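PDB 6C37: acetyltransferase, GNAT family protein from Mycobacterium smegmatis, which binds coenzyme A, captured here as its disulfide, and probably transfers acetyl groups from acetyl-CoA to the N-terminal alanine of proteins. Local coordinates for residues A[22-27]-A[68-73]; A[129-134]-A[194-199]. All coordinates share one frame; numbering follows the deposited sequence.

Interaction 1: residues A[22-27]-A[68-73]; sequences RPVRMR and SGLRAE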
loop_
_atom_site.group_PDB
_atom_site.type_symbol
_atom_site.label_atom_id
_atom_site.label_comp_id
_atom_site.label_asym_id
_atom_site.label_seq_id
_atom_site.Cartn_x
_atom_site.Cartn_y
_atom_site.Cartn_z
ATOM N N ARG A 22 0.305 1.740 -10.697
ATOM C CA ARG A 22 0.356 2.944 -11.519
ATOM C C ARG A 22 -0.352 4.083 -10.779
ATOM O O ARG A 22 -1.138 3.839 -9.851
ATOM C CB ARG A 22 -0.271 2.692 -12.905
ATOM C CG ARG A 22 -1.641 2.078 -12.855
ATOM C CD ARG A 22 -2.712 3.144 -12.838
ATOM N NE ARG A 22 -4.047 2.589 -12.963
ATOM C CZ ARG A 22 -5.135 3.209 -12.527
ATOM N NH1 ARG A 22 -5.019 4.401 -11.951
ATOM N NH2 ARG A 22 -6.330 2.646 -12.673
ATOM N N PRO A 23 -0.092 5.339 -11.158
ATOM C CA PRO A 23 -0.649 6.467 -10.394
ATOM C C PRO A 23 -2.168 6.524 -10.401
ATOM O O PRO A 23 -2.829 6.213 -11.398
ATOM C CB PRO A 23 -0.065 7.691 -11.100
ATOM C CG PRO A 23 1.173 7.209 -11.717
ATOM C CD PRO A 23 0.890 5.800 -12.157
ATOM N N VAL A 24 -2.719 6.977 -9.275
ATOM C CA VAL A 24 -4.135 7.328 -9.196
ATOM C C VAL A 24 -4.474 8.338 -10.297
ATOM O O VAL A 24 -3.629 9.165 -10.677
ATOM C CB VAL A 24 -4.507 7.872 -7.802
ATOM C CG1 VAL A 24 -4.423 6.762 -6.754
ATOM C CG2 VAL A 24 -3.612 9.043 -7.400
ATOM N N ARG A 25 -5.697 8.231 -10.838
ATOM C CA ARG A 25 -6.233 9.098 -11.887
ATOM C C ARG A 25 -7.649 9.529 -11.536
ATOM O O ARG A 25 -8.341 8.879 -10.757
ATOM C CB ARG A 25 -6.365 8.426 -13.268
ATOM C CG ARG A 25 -5.343 7.470 -13.694
ATOM C CD ARG A 25 -5.514 7.232 -15.179
ATOM N NE ARG A 25 -6.203 5.980 -15.485
ATOM C CZ ARG A 25 -5.561 4.846 -15.733
ATOM N NH1 ARG A 25 -4.237 4.825 -15.683
ATOM N NH2 ARG A 25 -6.231 3.736 -16.029
ATOM N N MET A 26 -8.110 10.593 -12.205
ATOM C CA MET A 26 -9.483 11.049 -11.999
ATOM C C MET A 26 -10.498 9.991 -12.414
ATOM O O MET A 26 -11.552 9.844 -11.781
ATOM C CB MET A 26 -9.723 12.344 -12.767
ATOM C CG MET A 26 -9.015 13.533 -12.162
ATOM S SD MET A 26 -9.599 13.925 -10.493
ATOM C CE MET A 26 -8.398 15.154 -10.023
ATOM N N ARG A 27 -10.197 9.240 -13.473
ATOM C CA ARG A 27 -11.110 8.236 -14.005
ATOM C C ARG A 27 -11.293 7.046 -13.068
ATOM O O ARG A 27 -12.175 6.217 -13.314
ATOM C CB ARG A 27 -10.592 7.771 -15.369
ATOM C CG ARG A 27 -11.539 6.938 -16.204
ATOM C CD ARG A 27 -10.748 5.927 -17.038
ATOM N NE ARG A 27 -10.713 4.603 -16.415
ATOM C CZ ARG A 27 -9.813 3.669 -16.701
ATOM N NH1 ARG A 27 -8.864 3.913 -17.595
ATOM N NH2 ARG A 27 -9.856 2.495 -16.091
ATOM N N SER A 68 -7.036 14.784 -6.322
ATOM C CA SER A 68 -6.243 16.011 -6.410
ATOM C C SER A 68 -5.331 16.157 -5.202
ATOM O O SER A 68 -4.161 16.536 -5.338
ATOM C CB SER A 68 -7.155 17.230 -6.533
ATOM O OG SER A 68 -8.032 17.100 -7.644
ATOM N N GLY A 69 -5.842 15.843 -4.011
ATOM C CA GLY A 69 -5.007 15.922 -2.828
ATOM C C GLY A 69 -3.857 14.938 -2.870
ATOM O O GLY A 69 -2.715 15.289 -2.563
ATOM N N LEU A 70 -4.136 13.696 -3.274
ATOM C CA LEU A 70 -3.076 12.700 -3.367
ATOM C C LEU A 70 -2.012 13.120 -4.370
ATOM O O LEU A 70 -0.812 12.960 -4.119
ATOM C CB LEU A 70 -3.659 11.340 -3.757
ATOM C CG LEU A 70 -4.623 10.686 -2.756
ATOM C CD1 LEU A 70 -5.128 9.367 -3.319
ATOM C CD2 LEU A 70 -3.963 10.460 -1.415
ATOM N N ARG A 71 -2.430 13.650 -5.519
ATOM C CA ARG A 71 -1.451 14.000 -6.537
ATOM C C ARG A 71 -0.668 15.247 -6.145
ATOM O O ARG A 71 0.510 15.361 -6.496
ATOM C CB ARG A 71 -2.132 14.172 -7.896
ATOM C CG ARG A 71 -2.686 12.850 -8.439
ATOM C CD ARG A 71 -2.781 12.837 -9.967
ATOM N NE ARG A 71 -3.798 13.768 -10.444
ATOM C CZ ARG A 71 -4.423 13.660 -11.617
ATOM N NH1 ARG A 71 -4.142 12.648 -12.436
ATOM N NH2 ARG A 71 -5.340 14.556 -11.963
ATOM N N ALA A 72 -1.284 16.159 -5.389
ATOM C CA ALA A 72 -0.550 17.321 -4.894
ATOM C C ALA A 72 0.535 16.910 -3.906
ATOM O O ALA A 72 1.654 17.431 -3.961
ATOM C CB ALA A 72 -1.512 18.319 -4.254
ATOM N N GLU A 73 0.226 15.972 -3.002
ATOM C CA GLU A 73 1.248 15.445 -2.104
ATOM C C GLU A 73 2.350 14.744 -2.878
ATOM O O GLU A 73 3.528 14.838 -2.517
ATOM C CB GLU A 73 0.618 14.490 -1.091
ATOM C CG GLU A 73 -0.284 15.173 -0.108
ATOM C CD GLU A 73 0.436 16.276 0.635
ATOM O OE1 GLU A 73 1.563 16.025 1.110
ATOM O OE2 GLU A 73 -0.118 17.392 0.726
#
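Arg-71 reaches from helix 63-75 across the chain that leaves strand 17-23, lying against Val-24 along its aliphatic part and against Met-26 at its charged end. The contact belongs to the GNAT fold and packs a helix against the turn that follows a sheet strand. Val-24 and Arg-71 run past each other in opposite senses: CG2 of Val-24 lies 4.1 Å from CG of Arg-71, and the same methyl stands 4.3 Å from CB of Leu-70, one helical position earlier. Val-24 also meets Trp-63 and Cys-67 of the same helix and Pro-81 and Val-83 of strand 80-86, so it is buried between helix 63-75 and strand 80-86.

Beyond CG the arginine bends at chi3 (-68°), which carries its guanidinium alongside the backbone of Val-24 and Arg-25; NH1 of Arg-71 comes within 4.2 Å of CA of Arg-25. No hydrogen bond joins the segments; across this contact the guanidinium meets 22-27 by van der Waals contact. Met-26, kinked at chi2 (-63°), crosses the arginine at a slant, with CE 3.7 Å from NH2 of Arg-71. The backbone of Arg-25 is tied separately to the helix, its O accepting from NE1 of Trp-63. At the far end CE of Met-26 closes to 3.1 Å from OG of Ser-68, a hydroxyl already hydrogen-bonded to O of Pro-64.

Interaction 2: residues A[129-134]-A[194-199]; sequences MGLDHC and QSAAHR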
loop_
_atom_site.group_PDB
_atom_site.type_symbol
_atom_site.label_atom_id
_atom_site.label_comp_id
_atom_site.label_asym_id
_atom_site.label_seq_id
_atom_site.Cartn_x
_atom_site.Cartn_y
_atom_site.Cartn_z
ATOM N N MET A 129 6.818 -5.161 -5.020
ATOM C CA MET A 129 7.245 -4.263 -6.087
ATOM C C MET A 129 7.260 -2.807 -5.616
ATOM O O MET A 129 8.140 -2.042 -6.022
ATOM C CB MET A 129 6.378 -4.454 -7.339
ATOM C CG MET A 129 4.946 -3.984 -7.250
ATOM S SD MET A 129 4.091 -4.427 -8.806
ATOM C CE MET A 129 4.478 -6.163 -8.912
ATOM N N GLY A 130 6.342 -2.419 -4.723
ATOM C CA GLY A 130 6.397 -1.077 -4.166
ATOM C C GLY A 130 7.658 -0.846 -3.349
ATOM O O GLY A 130 8.293 0.212 -3.446
ATOM N N LEU A 131 8.044 -1.841 -2.550
ATOM C CA LEU A 131 9.276 -1.751 -1.771
ATOM C C LEU A 131 10.488 -1.608 -2.685
ATOM O O LEU A 131 11.342 -0.741 -2.467
ATOM C CB LEU A 131 9.420 -2.985 -0.881
ATOM C CG LEU A 131 10.620 -3.031 0.061
ATOM C CD1 LEU A 131 10.563 -1.876 1.052
ATOM C CD2 LEU A 131 10.632 -4.373 0.791
ATOM N N ASP A 132 10.586 -2.465 -3.711
ATOM C CA ASP A 132 11.695 -2.363 -4.658
ATOM C C ASP A 132 11.759 -0.979 -5.289
ATOM O O ASP A 132 12.851 -0.430 -5.484
ATOM C CB ASP A 132 11.558 -3.421 -5.754
ATOM C CG ASP A 132 11.858 -4.808 -5.262
ATOM O OD1 ASP A 132 12.567 -4.952 -4.244
ATOM O OD2 ASP A 132 11.386 -5.777 -5.903
ATOM N N HIS A 133 10.601 -0.416 -5.639
ATOM C CA HIS A 133 10.555 0.923 -6.212
ATOM C C HIS A 133 11.071 1.954 -5.218
ATOM O O HIS A 133 11.821 2.861 -5.589
ATOM C CB HIS A 133 9.127 1.256 -6.636
ATOM C CG HIS A 133 9.009 2.511 -7.437
ATOM N ND1 HIS A 133 9.468 2.608 -8.735
ATOM C CD2 HIS A 133 8.474 3.715 -7.134
ATOM C CE1 HIS A 133 9.222 3.822 -9.193
ATOM N NE2 HIS A 133 8.615 4.512 -8.243
ATOM N N CYS A 134 10.691 1.822 -3.945
ATOM C CA CYS A 134 11.182 2.753 -2.925
ATOM C C CYS A 134 12.703 2.719 -2.811
ATOM O O CYS A 134 13.344 3.769 -2.674
ATOM C CB CYS A 134 10.564 2.417 -1.568
ATOM S SG CYS A 134 8.830 2.837 -1.390
ATOM N N GLN A 194 18.689 -9.707 -2.661
ATOM C CA GLN A 194 17.993 -9.651 -3.933
ATOM C C GLN A 194 16.771 -8.755 -3.767
ATOM O O GLN A 194 16.392 -8.399 -2.652
ATOM C CB GLN A 194 17.579 -11.057 -4.398
ATOM C CG GLN A 194 18.742 -12.038 -4.610
ATOM C CD GLN A 194 19.377 -11.980 -6.014
ATOM O OE1 GLN A 194 19.208 -11.008 -6.768
ATOM N NE2 GLN A 194 20.108 -13.038 -6.366
ATOM N N SER A 195 16.146 -8.385 -4.881
ATOM C CA SER A 195 14.948 -7.561 -4.784
ATOM C C SER A 195 13.841 -8.334 -4.076
ATOM O O SER A 195 13.856 -9.567 -3.992
ATOM C CB SER A 195 14.474 -7.111 -6.169
ATOM O OG SER A 195 13.967 -8.202 -6.916
ATOM N N ALA A 196 12.875 -7.586 -3.539
ATOM C CA ALA A 196 11.722 -8.232 -2.921
ATOM C C ALA A 196 10.957 -9.077 -3.936
ATOM O O ALA A 196 10.453 -10.151 -3.599
ATOM C CB ALA A 196 10.809 -7.190 -2.270
ATOM N N ALA A 197 10.866 -8.618 -5.188
ATOM C CA ALA A 197 10.237 -9.438 -6.224
ATOM C C ALA A 197 10.974 -10.760 -6.406
ATOM O O ALA A 197 10.356 -11.833 -6.473
ATOM C CB ALA A 197 10.194 -8.665 -7.540
ATOM N N HIS A 198 12.304 -10.696 -6.494
ATOM C CA HIS A 198 13.119 -11.904 -6.604
ATOM C C HIS A 198 12.874 -12.849 -5.432
ATOM O O HIS A 198 12.774 -14.070 -5.616
ATOM C CB HIS A 198 14.595 -11.499 -6.692
ATOM C CG HIS A 198 15.510 -12.596 -7.134
ATOM N ND1 HIS A 198 15.902 -13.621 -6.299
ATOM C CD2 HIS A 198 16.113 -12.828 -8.325
ATOM C CE1 HIS A 198 16.703 -14.439 -6.957
ATOM N NE2 HIS A 198 16.846 -13.982 -8.189
ATOM N N ARG A 199 12.779 -12.300 -4.219
ATOM C CA ARG A 199 12.478 -13.111 -3.043
ATOM C C ARG A 199 11.126 -13.816 -3.179
ATOM O O ARG A 199 10.999 -15.000 -2.840
ATOM C CB ARG A 199 12.529 -12.225 -1.791
ATOM C CG ARG A 199 11.965 -12.833 -0.525
ATOM C CD ARG A 199 11.912 -11.781 0.588
ATOM N NE ARG A 199 11.350 -12.307 1.831
ATOM C CZ ARG A 199 12.064 -12.593 2.918
ATOM N NH1 ARG A 199 13.377 -12.388 2.934
ATOM N NH2 ARG A 199 11.458 -13.067 4.001
#
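A carboxylate of one helix grips the N-terminal end of another: Asp-132, on helix 122-135, binds the first backbone N-H groups of helix 196-202 in a buried contact. The two oxygens divide the work. OD1 accepts from N of Ala-196 through its syn lone pair (2.7 Å, 153° at the hydrogen), while OD2 takes N of Ala-197 at 3.0 Å, on its syn side and 15° out of the carboxylate plane. Two bonds to different oxygens fix the rotation of the group, and the helix end would probably stabilise its negative charge.

Helix 122-135 belongs to the GNAT fold; acetyl-CoA-binding residues sit just before it (Gly-119, Gly-121) and in its first turn (Ala-123, Thr-124). Ser-195 is the N-cap of helix 196-202: with chi1 at 69°, OG turns back to accept from N of His-198 at 3.0 Å, so Ser-195 and Asp-132 serve different N-H groups. CB of Ser-195 lies 3.4 Å from OD2 of Asp-132. The methyls of Ala-196 and Ala-197 also lie against the carboxylate. Beside this polar link, Leu-131 CD2 meets Ala-196 CB at 4.2 Å, and Val-161 of helix 152-161 touches both residues.

Overall arrangement
Interaction 1 lies at the surface and interaction 2 is buried; their centres are 23 Å apart, their nearest atoms about 7 Å, and they do not touch. They share no helix or strand, and along the chain the first closes before the second opens. Both border the one mixed sheet: 22-27 continues from its strand 17-23 and, with 68-73, touches strand 80-86, while 129-134/194-199 touches strands 9-14 and 142-147. Their chemistry differs: the surface contact relies on apolar packing and an arginine without a bond across it, whereas the buried one is centred on a charged carboxylate, matched by backbone N-H groups of a helix start.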